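Local coordinates for DUF1214 domain-containing protein (Burkholderia cenocepacia, PDB 6ANS) that is of unknown function but contains two DUF1214 regions, each overlapping two four-stranded sheets whose strand orders recur in the other region, at residues Gly153-Ala157 / Lys158-Ile162; Ile323-Lys327 / His328-Pro332. All coordinates share one frame; numbering follows the deposited sequence.

Interaction 1 of 2, residues Gly153-Ala157 / Lys158-Ile162; sequences GFLDA and KQLEI
The carboxylate of Asp-156 is gripped from two directions by Lys-158: the backbone N-H reaches OD1 from above the carboxylate plane, 56° out of it, and the ammonium comes to OD2 on the syn side, much nearer the plane. OD2 also lies in plane at the edge of the Phe-154 ring. This is an Asx turn where the chain leaves edge strand 151-155, with Asp-156 OD1 2.9 Å from Lys-158 N, and weak backbone bonds wrap the same corner. Gln-159 N and Leu-160 N both converge weakly on Asp-156 O as the chain rounds the turn, the latter at 3.0 Å, and no regular helix follows.

With chi1 at 66°, Asp-156 CG sits between its own N and carbonyl carbon, which turns OD1 back over the bend. Lys-158 runs extended across the carboxylate and bends only at chi4, bringing NZ to 3.0 Å from Asp-156 OD2 in a salt bridge. Asn-275 clamps both ends of that pair: Asn-275 ND2 donates to Asp-156 OD2, and Asn-275 OD1 accepts from Lys-158 NZ. Away from the charges, Leu-155 crosses Gln-159 and Leu-160 at about right angles: its CD1 is 3.5 Å from Gln-159 CB, and its CD2 lies 3.9 Å from Leu-160 CD1.

Interaction 2 of 2, residues Ile323-Lys327 / His328-Pro332; sequences ICVNK and HSARP
Asn-326 and Ser-329 exchange hydrogen bonds in the reciprocal pattern of a capping box, here within an Asx turn that starts on the last residue of strand 324-326, with no regular helix beyond it. From CB outward, the Asn-326 side chain is set by its first torsion (chi1 67°), which puts CG between the backbone N and the carbonyl carbon, folding the amide over the turn instead of along the strand. CG comes to 4.0 Å from Ser-329 OG. At the tip, Asn-326 OD1 meets two backbone N-H groups: a short but poorly angled, weak bond from His-328 N at 2.7 Å, and one from Ser-329 N at 3.0 Å, whose donor is tilted 23° from the carbonyl plane. The other branch, ND2, leaves the turn and donates to Asp-108 OD2, so both ends of the amide are engaged and its rotation is fixed.

Ser-329 returns the bond almost straight: Asn-326 N lies 3.0 Å from Ser-329 OG, with 175° at the hydrogen. Asn-326 O is held as well, chiefly by Ala-330 N at 2.8 Å, which approaches nearly end-on to the carbonyl; Ser-329 N adds a weak bond to it. Trp-304 of the neighbouring strand 303-309 also touches Ala-330. Beside these bonds the apolar fit is tight, with Val-325 CG1 only 3.4 Å from Ala-330 CB, closer than usual van der Waals contact.

Overall arrangement
From the N terminus, the chain first meets interaction 1, where edge strand 151-155 turns into the loop leading to strand 167-173. Interaction 2 comes later, at the turn between edge strand 324-326 and strand 338-343, which corresponds topologically by the shared strand order. The two neither nest nor cross; each closes a local bend, and their centres are 26 Å apart, with nearest atoms about 13 Å apart. Each begins on an outermost strand of a 1-4-2-3 antiparallel sheet. The outside ties also correspond: Asn-275, just before strand 276-284 of the second such sheet, hydrogen-bonds to residues of interaction 1, while Asp-108, just before strand 109-115 of the first, hydrogen-bonds to Asn-326 of interaction 2, so each turn is linked to the other half of the fold.

Interaction 1 of 2, residues Gly153-Ala157 / Lys158-Ile162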
loop_
_atom_site.group_PDB
_atom_site.type_symbol
_atom_site.label_atom_id
_atom_site.label_comp_id
_atom_site.label_asym_id
_atom_site.label_seq_id
_atom_site.Cartn_x
_atom_site.Cartn_y
_atom_site.Cartn_z
ATOM N N GLY A 153 6.929 -11.466 23.268
ATOM C CA GLY A 153 5.822 -11.203 24.177
ATOM C C GLY A 153 4.517 -11.480 23.466
ATOM O O GLY A 153 4.466 -11.605 22.239
ATOM N N PHE A 154 3.449 -11.572 24.253
ATOM C CA PHE A 154 2.170 -11.964 23.690
ATOM C C PHE A 154 1.042 -11.514 24.607
ATOM O O PHE A 154 1.160 -11.593 25.826
ATOM C CB PHE A 154 2.089 -13.482 23.465
ATOM C CG PHE A 154 0.809 -13.907 22.815
ATOM C CD1 PHE A 154 0.647 -13.794 21.437
ATOM C CD2 PHE A 154 -0.247 -14.386 23.580
ATOM C CE1 PHE A 154 -0.552 -14.170 20.825
ATOM C CE2 PHE A 154 -1.435 -14.767 22.986
ATOM C CZ PHE A 154 -1.593 -14.657 21.598
ATOM N N LEU A 155 -0.044 -11.036 24.006
ATOM C CA LEU A 155 -1.232 -10.665 24.764
ATOM C C LEU A 155 -2.455 -10.892 23.892
ATOM O O LEU A 155 -2.479 -10.456 22.736
ATOM C CB LEU A 155 -1.157 -9.200 25.211
ATOM C CG LEU A 155 -2.344 -8.561 25.917
ATOM C CD1 LEU A 155 -2.556 -9.189 27.272
ATOM C CD2 LEU A 155 -2.136 -7.058 26.057
ATOM N N ASP A 156 -3.436 -11.608 24.434
ATOM C CA ASP A 156 -4.729 -11.828 23.789
ATOM C C ASP A 156 -5.820 -11.572 24.831
ATOM O O ASP A 156 -5.571 -10.976 25.889
ATOM C CB ASP A 156 -4.818 -13.223 23.158
ATOM C CG ASP A 156 -4.779 -14.352 24.183
ATOM O OD1 ASP A 156 -4.783 -14.092 25.406
ATOM O OD2 ASP A 156 -4.743 -15.524 23.747
ATOM N N ALA A 157 -7.049 -12.043 24.544
ATOM C CA ALA A 157 -8.190 -11.810 25.447
ATOM C C ALA A 157 -7.997 -12.456 26.816
ATOM O O ALA A 157 -8.607 -12.016 27.799
ATOM C CB ALA A 157 -9.484 -12.344 24.839
ATOM N N LYS A 158 -7.189 -13.518 26.900
ATOM C CA LYS A 158 -7.020 -14.223 28.170
ATOM C C LYS A 158 -6.494 -13.295 29.258
ATOM O O LYS A 158 -6.800 -13.485 30.443
ATOM C CB LYS A 158 -6.066 -15.405 28.003
ATOM C CG LYS A 158 -6.466 -16.448 26.989
ATOM C CD LYS A 158 -5.508 -17.633 27.070
ATOM C CE LYS A 158 -5.865 -18.695 26.050
ATOM N NZ LYS A 158 -5.902 -18.117 24.680
ATOM N N GLN A 159 -5.621 -12.352 28.893
ATOM C CA GLN A 159 -5.098 -11.384 29.846
ATOM C C GLN A 159 -5.587 -9.958 29.618
ATOM O O GLN A 159 -5.372 -9.110 30.491
ATOM C CB GLN A 159 -3.555 -11.401 29.848
ATOM C CG GLN A 159 -2.915 -12.745 30.277
ATOM C CD GLN A 159 -3.122 -13.096 31.758
ATOM O OE1 GLN A 159 -3.319 -12.220 32.601
ATOM N NE2 GLN A 159 -3.073 -14.391 32.069
ATOM N N LEU A 160 -6.265 -9.669 28.506
ATOM C CA LEU A 160 -6.589 -8.280 28.207
ATOM C C LEU A 160 -7.669 -7.741 29.134
ATOM O O LEU A 160 -8.680 -8.401 29.401
ATOM C CB LEU A 160 -7.052 -8.123 26.757
ATOM C CG LEU A 160 -7.158 -6.672 26.257
ATOM C CD1 LEU A 160 -5.851 -5.890 26.347
ATOM C CD2 LEU A 160 -7.763 -6.613 24.854
ATOM N N GLU A 161 -7.466 -6.504 29.575
ATOM C CA GLU A 161 -8.418 -5.781 30.404
ATOM C C GLU A 161 -8.984 -4.646 29.570
ATOM O O GLU A 161 -8.235 -3.765 29.130
ATOM C CB GLU A 161 -7.748 -5.234 31.666
ATOM N N ILE A 162 -10.295 -4.671 29.342
ATOM C CA ILE A 162 -10.961 -3.634 28.564
ATOM C C ILE A 162 -11.519 -2.632 29.554
ATOM O O ILE A 162 -12.178 -3.017 30.528
ATOM C CB ILE A 162 -12.076 -4.213 27.678
#

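Interaction 2 of 2, residues Ile323-Lys327 / His328-Pro332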
loop_
_atom_site.group_PDB
_atom_site.type_symbol
_atom_site.label_atom_id
_atom_site.label_comp_id
_atom_site.label_asym_id
_atom_site.label_seq_id
_atom_site.Cartn_x
_atom_site.Cartn_y
_atom_site.Cartn_z
ATOM N N ILE A 323 -12.017 -19.544 -1.323
ATOM C CA ILE A 323 -10.788 -20.307 -1.137
ATOM C C ILE A 323 -10.444 -20.408 0.344
ATOM O O ILE A 323 -9.345 -20.845 0.716
ATOM C CB ILE A 323 -9.635 -19.703 -1.966
ATOM C CG1 ILE A 323 -9.405 -18.223 -1.627
ATOM C CG2 ILE A 323 -9.947 -19.859 -3.477
ATOM C CD1 ILE A 323 -8.388 -17.979 -0.514
ATOM N N CYS A 324 -11.387 -20.022 1.196
ATOM C CA CYS A 324 -11.243 -20.127 2.642
ATOM C C CYS A 324 -12.600 -20.468 3.246
ATOM O O CYS A 324 -13.613 -19.856 2.902
ATOM C CB CYS A 324 -10.718 -18.830 3.266
ATOM S SG CYS A 324 -10.289 -19.016 5.021
ATOM N N VAL A 325 -12.601 -21.425 4.161
ATOM C CA VAL A 325 -13.783 -21.860 4.895
ATOM C C VAL A 325 -13.438 -21.840 6.377
ATOM O O VAL A 325 -12.344 -22.268 6.765
ATOM C CB VAL A 325 -14.222 -23.263 4.432
ATOM C CG1 VAL A 325 -14.993 -23.951 5.490
ATOM C CG2 VAL A 325 -15.078 -23.145 3.182
ATOM N N ASN A 326 -14.336 -21.292 7.202
ATOM C CA ASN A 326 -14.017 -21.175 8.628
ATOM C C ASN A 326 -15.162 -21.595 9.547
ATOM O O ASN A 326 -16.198 -22.083 9.090
ATOM C CB ASN A 326 -13.546 -19.748 8.963
ATOM C CG ASN A 326 -14.640 -18.698 8.812
ATOM O OD1 ASN A 326 -15.818 -18.972 9.026
ATOM N ND2 ASN A 326 -14.244 -17.476 8.463
ATOM N N LYS A 327 -14.969 -21.397 10.857
ATOM C CA LYS A 327 -15.953 -21.810 11.850
ATOM C C LYS A 327 -17.323 -21.186 11.581
ATOM O O LYS A 327 -18.354 -21.802 11.869
ATOM C CB LYS A 327 -15.446 -21.441 13.246
ATOM C CG LYS A 327 -16.469 -21.629 14.345
ATOM C CD LYS A 327 -15.846 -21.544 15.727
ATOM C CE LYS A 327 -16.879 -21.915 16.795
ATOM N NZ LYS A 327 -16.306 -21.976 18.166
ATOM N N HIS A 328 -17.347 -19.983 11.013
ATOM C CA HIS A 328 -18.579 -19.266 10.701
ATOM C C HIS A 328 -19.258 -19.781 9.443
ATOM O O HIS A 328 -20.489 -19.739 9.351
ATOM C CB HIS A 328 -18.272 -17.771 10.534
ATOM C CG HIS A 328 -19.375 -16.986 9.880
ATOM N ND1 HIS A 328 -20.487 -16.538 10.561
ATOM C CD2 HIS A 328 -19.530 -16.572 8.596
ATOM C CE1 HIS A 328 -21.275 -15.878 9.729
ATOM N NE2 HIS A 328 -20.720 -15.888 8.531
ATOM N N SER A 329 -18.488 -20.213 8.446
ATOM C CA SER A 329 -19.059 -20.575 7.160
ATOM C C SER A 329 -19.135 -22.073 6.888
ATOM O O SER A 329 -19.917 -22.477 6.023
ATOM C CB SER A 329 -18.261 -19.899 6.038
ATOM O OG SER A 329 -16.950 -20.419 6.007
ATOM N N ALA A 330 -18.369 -22.904 7.594
ATOM C CA ALA A 330 -18.405 -24.347 7.361
ATOM C C ALA A 330 -19.642 -24.958 8.006
ATOM O O ALA A 330 -19.804 -24.884 9.227
ATOM C CB ALA A 330 -17.146 -25.007 7.910
ATOM N N ARG A 331 -20.484 -25.605 7.200
ATOM C CA ARG A 331 -21.629 -26.357 7.710
ATOM C C ARG A 331 -21.168 -27.737 8.171
ATOM O O ARG A 331 -20.464 -28.425 7.427
ATOM C CB ARG A 331 -22.717 -26.525 6.641
ATOM C CG ARG A 331 -23.208 -25.251 5.962
ATOM C CD ARG A 331 -24.030 -24.333 6.849
ATOM N NE ARG A 331 -25.218 -24.944 7.452
ATOM C CZ ARG A 331 -26.040 -24.279 8.261
ATOM N NH1 ARG A 331 -25.784 -23.012 8.533
ATOM N NH2 ARG A 331 -27.092 -24.869 8.808
ATOM N N PRO A 332 -21.517 -28.166 9.379
ATOM C CA PRO A 332 -21.126 -29.505 9.821
ATOM C C PRO A 332 -21.982 -30.577 9.160
ATOM O O PRO A 332 -23.072 -30.320 8.645
ATOM C CB PRO A 332 -21.385 -29.463 11.331
ATOM C CG PRO A 332 -22.560 -28.534 11.459
ATOM C CD PRO A 332 -22.328 -27.465 10.393
#